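Local coordinates for protein siderophore enterobactin esterase (Emericella nidulans, PDB 6GUO) that hydrolyses the ester bonds of the bacterial siderophore enterobactin, releasing its iron inside the fungal cell, at residues A[19-24]-A[143-148]; A[29-34]-A[132-137]; A[60-65]-A[95-100]. One frame throughout, in Å; residues are numbered along the deposited sequence.

Interaction 1 (A[19-24]-A[143-148]); sequences AAWQIA and RPFVEL
Trp21 and Phe145 make a T-shaped (edge-to-face) aromatic pair between an edge strand of the alpha/beta-hydrolase sheet, 18-24, and helix 131-150. The Trp21 CB points toward the helix. With chi1 at -70°, CG stands anti to the carbonyl carbon; chi2 near -95° then turns one face of the indole to Phe145. Going out along the ring, Trp21 CG lies 4.1 Å from Phe145 CZ and Trp21 CD1 3.9 Å from the same atom. Trp21 NE1 comes to 3.6 Å of Phe145 CZ, so the rim of the phenyl ring rests over the five-membered ring. At the ring fusion Trp21 CD2 lies 3.8 Å from Phe145 CE2; on the six-membered ring Trp21 CE3 lies 4.0 Å from Phe145 CE2 and Trp21 CZ2 4.0 Å from Phe145 CZ. The two ring planes stand at 80°. Phe145 takes part through CE2 and CZ.

The strand is an edge within this chain only: Ala20 to Ala24 pair antiparallel with a strand of the second subunit. Phe145 also stacks with Phe7 of that subunit, at the seam of the homodimer. The closest carbon approach is Phe145 CZ to Trp21 CE2, 3.6 Å, off-centre over the indole face.

Interaction 2 (A[29-34]-A[132-137]); sequences GPYQID and DEFLTF
Asp132 O, in the helix that brings Phe134 and Phe137 to Tyr31, is gripped by two donors, both of Thr136, one turn on. Thr136 N reaches Asp132 O at 3.0 Å as the helical backbone bond. Thr136 OG1 donates to Asp132 O at 2.8 Å from the opposite face of the carbonyl plane, tilted 28° from it. Across the contact the side chains meet through ring carbons, with no hydrogen bond. Tyr31 and Phe137 form an offset stack, with centroids 4.5 Å apart and planes at 27°. Phe137 CZ comes to 3.5 Å of Tyr31 CD2, and the two side chains run past each other in opposite directions. Phe134 CE1 lies 3.5 Å from Tyr31 CE1, but these rings barely overlap. Phe134 CB does not point at the strand; with CG anti to the backbone N (chi1 -166°) its ring end still comes to the tyrosine. Tyr31 OH is hydrogen-bonded to Asp105 OD2, and the Tyr31 ring has a cation-pi contact with Arg101. The three-ring aromatic cluster lies buried between strand 31-36 and helix 131-150. Ile23 of strand 18-24 packs on Phe137, Ile89 of strand 83-90 on Phe134, and Trp5 of the second subunit meets Phe137.

Interaction 3 (A[60-65]-A[95-100]); sequences GNALFL and DSVFSP
The Phe98 ring lays one face on the methyl group of Ala62. Ala62 CB lies 3.6 Å from Phe98 CE1 and 3.7 Å from Phe98 CZ, so it sits over the outer part of the ring. The CB of Phe98 points away from helix 60-77, yet the end of the ring comes back to it. The same ring meets that of His77 of the second subunit, with planes at about 50°, and a triethylene glycol molecule also lies close to it. The other flat group is the Asn61 amide. Asn61 OD1 accepts a hydrogen bond from a water oxygen at 2.8 Å, and the same water donates to Val97 O, also at 2.8 Å. The water thus joins the asparagine to the loop, although no direct hydrogen bond crosses the contact. Asn61 ND2 donates to Tyr91 O, so the amide is held at both ends.

In the alpha/beta-hydrolase fold, this contact sets the loop between strand 83-90 and helix 102-106 against the N-terminal part of helix 60-77, which follows strand 52-58. Val97 does the packing beside the ring. Val97 CG2, which stands between the backbone N and the carbonyl carbon, touches Ala62 CB at 3.6 Å. Val97 CG1 lies 3.6 Å from Asn61 O. An ST turn shapes the loop here: Phe98 N donates to Ser96 OG at 3.2 Å, in an almost straight bond of 170°. Helix 60-77 is tied to the partner chain as well, through Ala62 O, which accepts from Arg73 NH1 of the second subunit.

Overall arrangement
The first segments come in the order 19-24, 29-34, 60-65, and their partners return in reverse: 95-100, 132-137, 143-148. Interaction 3 therefore lies within the chain span of interaction 2, and both lie within that of interaction 1. Interactions 1 and 2 share helix 131-150 and the neighbouring strands 18-24 and 31-36; their centres are 10 Å apart. Backbone hydrogen bonds between Ile23 and Tyr31 and between Trp21 and Ile33 join them. Interaction 3, on helix 60-77, has its centre 14 Å from that of interaction 2 and 17 Å from that of interaction 1. Phe64 packs on Asp34 and so joins interactions 2 and 3. All three touch the second subunit, so they lie along the homodimer interface.

Interaction 1 (A[19-24]-A[143-148])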
ATOM      1  N   ALA A  19      15.363  -6.813   7.835  1.00 17.51           N
ATOM      2  CA  ALA A  19      16.329  -6.503   8.881  1.00 18.29           C
ATOM      3  C   ALA A  19      16.432  -5.000   8.999  1.00 17.63           C
ATOM      4  O   ALA A  19      16.050  -4.268   8.077  1.00 19.29           O
ATOM      5  CB  ALA A  19      17.684  -7.101   8.544  1.00 19.23           C
ATOM      6  N   ALA A  20      16.935  -4.544  10.139  1.00 16.97           N
ATOM      7  CA  ALA A  20      17.098  -3.123  10.392  1.00 17.01           C
ATOM      8  C   ALA A  20      18.438  -2.860  11.072  1.00 16.55           C
ATOM      9  O   ALA A  20      18.967  -3.722  11.775  1.00 16.65           O
ATOM     10  CB  ALA A  20      15.953  -2.603  11.245  1.00 17.91           C
ATOM     11  N   TRP A  21      18.983  -1.675  10.818  1.00 16.32           N
ATOM     12  CA  TRP A  21      20.208  -1.196  11.457  1.00 17.47           C
ATOM     13  C   TRP A  21      20.033   0.250  11.896  1.00 18.56           C
ATOM     14  O   TRP A  21      19.342   1.017  11.230  1.00 19.14           O
ATOM     15  CB  TRP A  21      21.387  -1.242  10.482  1.00 18.40           C
ATOM     16  CG  TRP A  21      21.865  -2.604  10.132  1.00 19.69           C
ATOM     17  CD1 TRP A  21      22.893  -3.284  10.714  1.00 21.27           C
ATOM     18  CD2 TRP A  21      21.356  -3.451   9.100  1.00 20.13           C
ATOM     19  NE1 TRP A  21      23.049  -4.511  10.116  1.00 22.15           N
ATOM     20  CE2 TRP A  21      22.114  -4.641   9.123  1.00 21.26           C
ATOM     21  CE3 TRP A  21      20.318  -3.328   8.166  1.00 19.36           C
ATOM     22  CZ2 TRP A  21      21.878  -5.700   8.240  1.00 21.54           C
ATOM     23  CZ3 TRP A  21      20.083  -4.382   7.284  1.00 20.83           C
ATOM     24  CH2 TRP A  21      20.858  -5.554   7.332  1.00 21.19           C
ATOM     25  N   GLN A  22      20.665   0.622  13.008  1.00 20.13           N
ATOM     26  CA  GLN A  22      20.874   2.036  13.322  1.00 22.59           C
ATOM     27  C   GLN A  22      22.239   2.449  12.788  1.00 22.27           C
ATOM     28  O   GLN A  22      23.183   1.667  12.841  1.00 21.98           O
ATOM     29  CB  GLN A  22      20.767   2.326  14.826  1.00 26.18           C
ATOM     30  CG  GLN A  22      19.338   2.621  15.270  1.00 29.54           C
ATOM     31  CD  GLN A  22      19.218   3.075  16.713  1.00 34.03           C
ATOM     32  OE1 GLN A  22      20.174   3.569  17.312  1.00 37.78           O
ATOM     33  NE2 GLN A  22      18.021   2.925  17.274  1.00 35.96           N
ATOM     34  N   ILE A  23      22.320   3.666  12.256  1.00 22.22           N
ATOM     35  CA  ILE A  23      23.577   4.246  11.788  1.00 22.65           C
ATOM     36  C   ILE A  23      23.792   5.524  12.588  1.00 22.93           C
ATOM     37  O   ILE A  23      23.104   6.526  12.372  1.00 21.36           O
ATOM     38  CB  ILE A  23      23.572   4.531  10.268  1.00 24.28           C
ATOM     39  CG1 ILE A  23      23.128   3.285   9.488  1.00 26.44           C
ATOM     40  CG2 ILE A  23      24.965   4.964   9.814  1.00 25.40           C
ATOM     41  CD1 ILE A  23      22.886   3.513   8.008  1.00 27.87           C
ATOM     42  N   ALA A  24      24.735   5.470  13.528  1.00 23.22           N
ATOM     43  CA  ALA A  24      25.014   6.586  14.427  1.00 26.39           C
ATOM     44  C   ALA A  24      26.261   7.317  13.959  1.00 29.87           C
ATOM     45  O   ALA A  24      27.162   6.699  13.402  1.00 30.95           O
ATOM     46  CB  ALA A  24      25.199   6.081  15.848  1.00 27.14           C
ATOM     47  N   ARG A 143      24.164   2.973   0.638  1.00 16.49           N
ATOM     48  CA  ARG A 143      24.170   2.132  -0.554  1.00 18.39           C
ATOM     49  C   ARG A 143      25.341   1.135  -0.606  1.00 16.97           C
ATOM     50  O   ARG A 143      25.122  -0.044  -0.868  1.00 15.03           O
ATOM     51  CB  ARG A 143      24.089   3.005  -1.799  1.00 20.98           C
ATOM     52  CG  ARG A 143      24.159   2.258  -3.107  1.00 23.93           C
ATOM     53  CD  ARG A 143      23.481   3.097  -4.167  1.00 27.26           C
ATOM     54  NE  ARG A 143      23.773   2.615  -5.499  1.00 30.68           N
ATOM     55  CZ  ARG A 143      23.371   3.211  -6.618  1.00 35.29           C
ATOM     56  NH1 ARG A 143      23.706   2.680  -7.789  1.00 37.56           N
ATOM     57  NH2 ARG A 143      22.634   4.326  -6.575  1.00 38.02           N
ATOM     58  N   PRO A 144      26.576   1.591  -0.326  1.00 16.78           N
ATOM     59  CA  PRO A 144      27.681   0.631  -0.277  1.00 17.06           C
ATOM     60  C   PRO A 144      27.570  -0.399   0.841  1.00 16.13           C
ATOM     61  O   PRO A 144      27.988  -1.532   0.649  1.00 18.04           O
ATOM     62  CB  PRO A 144      28.918   1.524  -0.095  1.00 17.32           C
ATOM     63  CG  PRO A 144      28.512   2.829  -0.693  1.00 17.35           C
ATOM     64  CD  PRO A 144      27.075   2.975  -0.280  1.00 17.38           C
ATOM     65  N   PHE A 145      27.011  -0.024   1.989  1.00 15.96           N
ATOM     66  CA  PHE A 145      26.746  -0.993   3.049  1.00 17.10           C
ATOM     67  C   PHE A 145      25.816  -2.105   2.554  1.00 16.60           C
ATOM     68  O   PHE A 145      26.102  -3.287   2.738  1.00 17.15           O
ATOM     69  CB  PHE A 145      26.159  -0.310   4.288  1.00 18.83           C
ATOM     70  CG  PHE A 145      25.677  -1.273   5.335  1.00 20.67           C
ATOM     71  CD1 PHE A 145      26.585  -1.922   6.165  1.00 22.67           C
ATOM     72  CD2 PHE A 145      24.314  -1.536   5.493  1.00 21.53           C
ATOM     73  CE1 PHE A 145      26.147  -2.815   7.134  1.00 23.51           C
ATOM     74  CE2 PHE A 145      23.873  -2.432   6.457  1.00 22.64           C
ATOM     75  CZ  PHE A 145      24.791  -3.069   7.280  1.00 23.19           C
ATOM     76  N   VAL A 146      24.724  -1.720   1.901  1.00 15.51           N
ATOM     77  CA  VAL A 146      23.760  -2.698   1.390  1.00 16.24           C
ATOM     78  C   VAL A 146      24.389  -3.578   0.300  1.00 16.65           C
ATOM     79  O   VAL A 146      24.270  -4.810   0.339  1.00 17.22           O
ATOM     80  CB  VAL A 146      22.471  -2.003   0.887  1.00 16.85           C
ATOM     81  CG1 VAL A 146      21.540  -2.995   0.194  1.00 18.01           C
ATOM     82  CG2 VAL A 146      21.754  -1.338   2.054  1.00 17.29           C
ATOM     83  N   GLU A 147      25.088  -2.949  -0.639  1.00 16.90           N
ATOM     84  CA  GLU A 147      25.662  -3.661  -1.784  1.00 18.32           C
ATOM     85  C   GLU A 147      26.892  -4.504  -1.428  1.00 18.45           C
ATOM     86  O   GLU A 147      27.007  -5.637  -1.887  1.00 18.63           O
ATOM     87  CB  GLU A 147      25.990  -2.689  -2.920  1.00 20.27           C
ATOM     88  CG  GLU A 147      24.754  -2.090  -3.588  1.00 21.59           C
ATOM     89  CD  GLU A 147      25.052  -1.336  -4.879  1.00 23.55           C
ATOM     90  OE1 GLU A 147      26.207  -1.368  -5.357  1.00 27.22           O
ATOM     91  OE2 GLU A 147      24.120  -0.703  -5.426  1.00 23.04           O
ATOM     92  N   LEU A 148      27.795  -3.957  -0.611  1.00 17.97           N
ATOM     93  CA  LEU A 148      29.084  -4.601  -0.331  1.00 18.91           C
ATOM     94  C   LEU A 148      29.121  -5.434   0.955  1.00 18.97           C
ATOM     95  O   LEU A 148      29.923  -6.367   1.038  1.00 20.00           O
ATOM     96  CB  LEU A 148      30.209  -3.560  -0.315  1.00 19.63           C
ATOM     97  CG  LEU A 148      30.290  -2.600  -1.512  1.00 21.78           C
ATOM     98  CD1 LEU A 148      31.587  -1.805  -1.458  1.00 21.05           C
ATOM     99  CD2 LEU A 148      30.173  -3.307  -2.856  1.00 24.09           C
TER

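Interaction 2 (A[29-34]-A[132-137])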
ATOM      1  N   GLY A  29      21.212  12.924  15.218  1.00 39.52           N
ATOM      2  CA  GLY A  29      20.841  11.653  15.833  1.00 37.01           C
ATOM      3  C   GLY A  29      21.032  10.530  14.838  1.00 32.23           C
ATOM      4  O   GLY A  29      21.366  10.784  13.676  1.00 29.28           O
ATOM      5  N   PRO A  30      20.814   9.278  15.278  1.00 29.83           N
ATOM      6  CA  PRO A  30      21.019   8.160  14.367  1.00 26.82           C
ATOM      7  C   PRO A  30      19.969   8.100  13.261  1.00 22.14           C
ATOM      8  O   PRO A  30      18.883   8.669  13.394  1.00 24.63           O
ATOM      9  CB  PRO A  30      20.904   6.923  15.276  1.00 30.08           C
ATOM     10  CG  PRO A  30      20.905   7.439  16.677  1.00 32.03           C
ATOM     11  CD  PRO A  30      20.348   8.823  16.597  1.00 32.12           C
ATOM     12  N   TYR A  31      20.328   7.437  12.171  1.00 14.84           N
ATOM     13  CA  TYR A  31      19.373   7.025  11.156  1.00 18.30           C
ATOM     14  C   TYR A  31      18.989   5.578  11.420  1.00 19.81           C
ATOM     15  O   TYR A  31      19.714   4.841  12.097  1.00 19.61           O
ATOM     16  CB  TYR A  31      19.985   7.157   9.765  1.00 19.79           C
ATOM     17  CG  TYR A  31      20.197   8.585   9.339  1.00 19.60           C
ATOM     18  CD1 TYR A  31      19.130   9.361   8.897  1.00 20.45           C
ATOM     19  CD2 TYR A  31      21.465   9.168   9.382  1.00 20.84           C
ATOM     20  CE1 TYR A  31      19.317  10.677   8.502  1.00 20.95           C
ATOM     21  CE2 TYR A  31      21.661  10.482   8.985  1.00 22.96           C
ATOM     22  CZ  TYR A  31      20.586  11.236   8.545  1.00 23.10           C
ATOM     23  OH  TYR A  31      20.779  12.547   8.161  1.00 24.15           O
ATOM     24  N   GLN A  32      17.834   5.187  10.896  1.00 19.84           N
ATOM     25  CA  GLN A  32      17.380   3.808  10.926  1.00 20.34           C
ATOM     26  C   GLN A  32      17.197   3.393   9.480  1.00 19.79           C
ATOM     27  O   GLN A  32      16.464   4.055   8.742  1.00 20.04           O
ATOM     28  CB  GLN A  32      16.059   3.682  11.683  1.00 22.22           C
ATOM     29  CG  GLN A  32      15.498   2.267  11.726  1.00 23.97           C
ATOM     30  CD  GLN A  32      14.191   2.184  12.493  1.00 25.61           C
ATOM     31  OE1 GLN A  32      14.107   2.614  13.644  1.00 28.22           O
ATOM     32  NE2 GLN A  32      13.161   1.631  11.855  1.00 25.95           N
ATOM     33  N   ILE A  33      17.874   2.324   9.070  1.00 17.88           N
ATOM     34  CA  ILE A  33      17.652   1.765   7.742  1.00 18.76           C
ATOM     35  C   ILE A  33      16.907   0.442   7.891  1.00 18.21           C
ATOM     36  O   ILE A  33      17.277  -0.390   8.717  1.00 18.21           O
ATOM     37  CB  ILE A  33      18.952   1.663   6.896  1.00 22.33           C
ATOM     38  CG1 ILE A  33      19.949   0.634   7.440  1.00 24.44           C
ATOM     39  CG2 ILE A  33      19.623   3.033   6.801  1.00 23.09           C
ATOM     40  CD1 ILE A  33      20.948   0.175   6.393  1.00 25.16           C
ATOM     41  N   ASP A  34      15.823   0.279   7.133  1.00 16.43           N
ATOM     42  CA  ASP A  34      15.083  -0.975   7.082  1.00 17.19           C
ATOM     43  C   ASP A  34      15.338  -1.553   5.702  1.00 15.94           C
ATOM     44  O   ASP A  34      15.281  -0.826   4.713  1.00 15.92           O
ATOM     45  CB  ASP A  34      13.585  -0.742   7.286  1.00 19.12           C
ATOM     46  CG  ASP A  34      13.227  -0.426   8.727  1.00 21.81           C
ATOM     47  OD1 ASP A  34      13.096  -1.374   9.534  1.00 24.63           O
ATOM     48  OD2 ASP A  34      13.052   0.768   9.050  1.00 25.46           O
ATOM     49  N   ASP A 132      21.872  17.816   0.337  1.00 22.38           N
ATOM     50  CA  ASP A 132      23.152  17.390  -0.243  1.00 23.77           C
ATOM     51  C   ASP A 132      23.913  16.458   0.696  1.00 23.11           C
ATOM     52  O   ASP A 132      24.494  15.473   0.243  1.00 21.80           O
ATOM     53  CB  ASP A 132      24.009  18.593  -0.648  1.00 26.02           C
ATOM     54  CG  ASP A 132      23.434  19.345  -1.837  1.00 29.12           C
ATOM     55  OD1 ASP A 132      22.728  18.730  -2.664  1.00 30.56           O
ATOM     56  OD2 ASP A 132      23.691  20.559  -1.953  1.00 32.67           O
ATOM     57  N   GLU A 133      23.887  16.762   1.995  1.00 22.98           N
ATOM     58  CA  GLU A 133      24.483  15.892   3.019  1.00 23.90           C
ATOM     59  C   GLU A 133      23.797  14.525   3.061  1.00 21.34           C
ATOM     60  O   GLU A 133      24.459  13.490   3.130  1.00 19.90           O
ATOM     61  CB  GLU A 133      24.406  16.546   4.404  1.00 27.17           C
ATOM     62  CG  GLU A 133      25.281  17.782   4.563  1.00 31.87           C
ATOM     63  CD  GLU A 133      25.056  18.519   5.876  1.00 37.33           C
ATOM     64  OE1 GLU A 133      24.380  17.980   6.780  1.00 38.68           O
ATOM     65  OE2 GLU A 133      25.565  19.651   6.001  1.00 41.34           O
ATOM     66  N   PHE A 134      22.468  14.537   3.009  1.00 19.93           N
ATOM     67  CA  PHE A 134      21.673  13.310   3.049  1.00 19.40           C
ATOM     68  C   PHE A 134      21.873  12.442   1.803  1.00 19.22           C
ATOM     69  O   PHE A 134      21.987  11.223   1.881  1.00 17.86           O
ATOM     70  CB  PHE A 134      20.188  13.664   3.223  1.00 19.45           C
ATOM     71  CG  PHE A 134      19.319  12.502   3.619  1.00 19.81           C
ATOM     72  CD1 PHE A 134      19.710  11.620   4.627  1.00 21.16           C
ATOM     73  CD2 PHE A 134      18.084  12.307   3.006  1.00 19.66           C
ATOM     74  CE1 PHE A 134      18.905  10.559   4.997  1.00 21.05           C
ATOM     75  CE2 PHE A 134      17.273  11.246   3.378  1.00 21.80           C
ATOM     76  CZ  PHE A 134      17.681  10.370   4.372  1.00 21.53           C
ATOM     77  N   LEU A 135      21.928  13.082   0.663  1.00 19.78           N
ATOM     78  CA  LEU A 135      22.156  12.399  -0.603  1.00 22.04           C
ATOM     79  C   LEU A 135      23.550  11.759  -0.652  1.00 20.90           C
ATOM     80  O   LEU A 135      23.713  10.639  -1.138  1.00 20.51           O
ATOM     81  CB  LEU A 135      21.967  13.396  -1.740  1.00 25.27           C
ATOM     82  CG  LEU A 135      21.966  12.924  -3.192  1.00 28.18           C
ATOM     83  CD1 LEU A 135      21.287  11.572  -3.364  1.00 28.94           C
ATOM     84  CD2 LEU A 135      21.259  13.970  -4.041  1.00 29.14           C
ATOM     85  N   THR A 136      24.545  12.477  -0.128  1.00 20.78           N
ATOM     86  CA  THR A 136      25.897  11.941   0.043  1.00 21.17           C
ATOM     87  C   THR A 136      25.881  10.719   0.970  1.00 20.31           C
ATOM     88  O   THR A 136      26.506   9.700   0.674  1.00 20.95           O
ATOM     89  CB  THR A 136      26.845  13.027   0.596  1.00 22.58           C
ATOM     90  OG1 THR A 136      26.876  14.129  -0.317  1.00 23.95           O
ATOM     91  CG2 THR A 136      28.252  12.505   0.780  1.00 24.31           C
ATOM     92  N   PHE A 137      25.144  10.833   2.075  1.00 19.30           N
ATOM     93  CA  PHE A 137      24.980   9.744   3.043  1.00 19.28           C
ATOM     94  C   PHE A 137      24.388   8.486   2.404  1.00 17.97           C
ATOM     95  O   PHE A 137      24.893   7.381   2.612  1.00 17.96           O
ATOM     96  CB  PHE A 137      24.118  10.226   4.224  1.00 20.19           C
ATOM     97  CG  PHE A 137      23.746   9.150   5.196  1.00 19.97           C
ATOM     98  CD1 PHE A 137      24.700   8.597   6.039  1.00 21.12           C
ATOM     99  CD2 PHE A 137      22.428   8.702   5.289  1.00 19.45           C
ATOM    100  CE1 PHE A 137      24.357   7.604   6.947  1.00 20.68           C
ATOM    101  CE2 PHE A 137      22.082   7.713   6.196  1.00 20.00           C
ATOM    102  CZ  PHE A 137      23.045   7.164   7.028  1.00 19.91           C
TER

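Interaction 3 (A[60-65]-A[95-100])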
ATOM      1  N   GLY A  60      11.549   6.692   5.344  1.00 17.48           N
ATOM      2  CA  GLY A  60      11.594   5.231   5.338  1.00 17.05           C
ATOM      3  C   GLY A  60      10.589   4.529   6.233  1.00 16.41           C
ATOM      4  O   GLY A  60       9.992   3.525   5.829  1.00 17.10           O
ATOM      5  N   ASN A  61      10.383   5.074   7.433  1.00 15.67           N
ATOM      6  CA  ASN A  61       9.479   4.461   8.416  1.00 15.25           C
ATOM      7  C   ASN A  61       8.028   4.408   7.933  1.00 15.26           C
ATOM      8  O   ASN A  61       7.266   3.559   8.387  1.00 17.32           O
ATOM      9  CB  ASN A  61       9.494   5.188   9.769  1.00 16.01           C
ATOM     10  CG  ASN A  61      10.889   5.476  10.280  1.00 17.03           C
ATOM     11  OD1 ASN A  61      11.495   6.464   9.889  1.00 18.20           O
ATOM     12  ND2 ASN A  61      11.389   4.635  11.180  1.00 18.71           N
ATOM     13  N   ALA A  62       7.645   5.333   7.050  1.00 14.06           N
ATOM     14  CA  ALA A  62       6.267   5.438   6.548  1.00 13.97           C
ATOM     15  C   ALA A  62       5.977   4.624   5.291  1.00 13.50           C
ATOM     16  O   ALA A  62       4.807   4.433   4.951  1.00 14.44           O
ATOM     17  CB  ALA A  62       5.934   6.898   6.285  1.00 14.92           C
ATOM     18  N   LEU A  63       7.024   4.178   4.598  1.00 13.28           N
ATOM     19  CA  LEU A  63       6.906   3.572   3.258  1.00 13.63           C
ATOM     20  C   LEU A  63       7.443   2.151   3.094  1.00 13.76           C
ATOM     21  O   LEU A  63       7.070   1.464   2.137  1.00 15.25           O
ATOM     22  CB  LEU A  63       7.631   4.456   2.255  1.00 13.57           C
ATOM     23  CG  LEU A  63       7.254   5.937   2.225  1.00 14.13           C
ATOM     24  CD1 LEU A  63       8.129   6.648   1.214  1.00 14.67           C
ATOM     25  CD2 LEU A  63       5.785   6.118   1.891  1.00 14.26           C
ATOM     26  N   PHE A  64       8.313   1.723   4.007  1.00 13.61           N
ATOM     27  CA  PHE A  64       9.029   0.451   3.909  1.00 14.21           C
ATOM     28  C   PHE A  64       8.117  -0.748   3.697  1.00 14.61           C
ATOM     29  O   PHE A  64       8.315  -1.531   2.774  1.00 15.97           O
ATOM     30  CB  PHE A  64       9.849   0.243   5.184  1.00 14.53           C
ATOM     31  CG  PHE A  64      10.550  -1.082   5.257  1.00 14.31           C
ATOM     32  CD1 PHE A  64      11.575  -1.393   4.373  1.00 14.52           C
ATOM     33  CD2 PHE A  64      10.206  -2.008   6.233  1.00 14.60           C
ATOM     34  CE1 PHE A  64      12.240  -2.606   4.454  1.00 14.58           C
ATOM     35  CE2 PHE A  64      10.862  -3.225   6.318  1.00 14.97           C
ATOM     36  CZ  PHE A  64      11.884  -3.524   5.428  1.00 14.99           C
ATOM     37  N   LEU A  65       7.117  -0.874   4.561  1.00 14.73           N
ATOM     38  CA  LEU A  65       6.247  -2.048   4.559  1.00 14.78           C
ATOM     39  C   LEU A  65       5.375  -2.121   3.301  1.00 14.62           C
ATOM     40  O   LEU A  65       5.177  -3.206   2.753  1.00 16.24           O
ATOM     41  CB  LEU A  65       5.387  -2.085   5.829  1.00 15.32           C
ATOM     42  CG  LEU A  65       6.127  -2.134   7.173  1.00 16.01           C
ATOM     43  CD1 LEU A  65       5.136  -2.043   8.325  1.00 16.28           C
ATOM     44  CD2 LEU A  65       6.978  -3.390   7.309  1.00 16.80           C
ATOM     45  N   ASP A  95       6.482   6.204  18.112  1.00 33.98           N
ATOM     46  CA  ASP A  95       5.060   6.595  18.222  1.00 36.27           C
ATOM     47  C   ASP A  95       4.425   7.107  16.917  1.00 30.92           C
ATOM     48  O   ASP A  95       3.246   7.442  16.898  1.00 31.79           O
ATOM     49  CB  ASP A  95       4.884   7.664  19.317  1.00 42.26           C
ATOM     50  CG  ASP A  95       5.446   9.028  18.915  1.00 46.97           C
ATOM     51  OD1 ASP A  95       4.783  10.053  19.182  1.00 54.32           O
ATOM     52  OD2 ASP A  95       6.547   9.073  18.326  1.00 49.63           O
ATOM     53  N   SER A  96       5.210   7.173  15.845  1.00 27.72           N
ATOM     54  CA  SER A  96       4.775   7.749  14.577  1.00 25.81           C
ATOM     55  C   SER A  96       5.666   7.194  13.469  1.00 23.81           C
ATOM     56  O   SER A  96       6.720   6.623  13.754  1.00 25.17           O
ATOM     57  CB  SER A  96       4.886   9.277  14.642  1.00 27.71           C
ATOM     58  OG  SER A  96       4.647   9.887  13.386  1.00 25.69           O
ATOM     59  N   VAL A  97       5.235   7.344  12.218  1.00 20.22           N
ATOM     60  CA  VAL A  97       6.066   6.935  11.068  1.00 19.51           C
ATOM     61  C   VAL A  97       6.748   8.109  10.350  1.00 19.54           C
ATOM     62  O   VAL A  97       7.460   7.890   9.369  1.00 19.33           O
ATOM     63  CB  VAL A  97       5.294   6.050  10.060  1.00 19.66           C
ATOM     64  CG1 VAL A  97       4.834   4.767  10.732  1.00 20.64           C
ATOM     65  CG2 VAL A  97       4.126   6.789   9.417  1.00 19.70           C
ATOM     66  N   PHE A  98       6.531   9.339  10.823  1.00 19.88           N
ATOM     67  CA  PHE A  98       7.241  10.513  10.308  1.00 20.79           C
ATOM     68  C   PHE A  98       8.037  11.165  11.426  1.00 21.31           C
ATOM     69  O   PHE A  98       7.605  11.158  12.579  1.00 21.76           O
ATOM     70  CB  PHE A  98       6.271  11.533   9.718  1.00 21.24           C
ATOM     71  CG  PHE A  98       5.460  10.998   8.574  1.00 21.40           C
ATOM     72  CD1 PHE A  98       6.011  10.900   7.303  1.00 21.96           C
ATOM     73  CD2 PHE A  98       4.148  10.592   8.768  1.00 22.07           C
ATOM     74  CE1 PHE A  98       5.267  10.399   6.245  1.00 22.12           C
ATOM     75  CE2 PHE A  98       3.395  10.093   7.716  1.00 22.22           C
ATOM     76  CZ  PHE A  98       3.956   9.999   6.451  1.00 22.83           C
ATOM     77  N   SER A  99       9.193  11.724  11.070  1.00 20.73           N
ATOM     78  CA  SER A  99      10.045  12.457  12.003  1.00 21.71           C
ATOM     79  C   SER A  99      10.171  13.922  11.578  1.00 22.68           C
ATOM     80  O   SER A  99      10.327  14.196  10.388  1.00 21.41           O
ATOM     81  CB  SER A  99      11.437  11.836  12.030  1.00 21.44           C
ATOM     82  OG  SER A  99      12.350  12.651  12.745  1.00 23.18           O
ATOM     83  N   PRO A 100      10.165  14.866  12.547  1.00 24.40           N
ATOM     84  CA  PRO A 100      10.468  16.273  12.215  1.00 25.07           C
ATOM     85  C   PRO A 100      11.843  16.495  11.547  1.00 24.53           C
ATOM     86  O   PRO A 100      12.039  17.508  10.870  1.00 25.95           O
ATOM     87  CB  PRO A 100      10.424  16.990  13.572  1.00 27.35           C
ATOM     88  CG  PRO A 100       9.737  16.065  14.509  1.00 28.32           C
ATOM     89  CD  PRO A 100       9.934  14.675  13.992  1.00 26.50           C
TER
HETATM   90  O   HOH W   1      10.046   8.325   8.382  1.00 21.36           O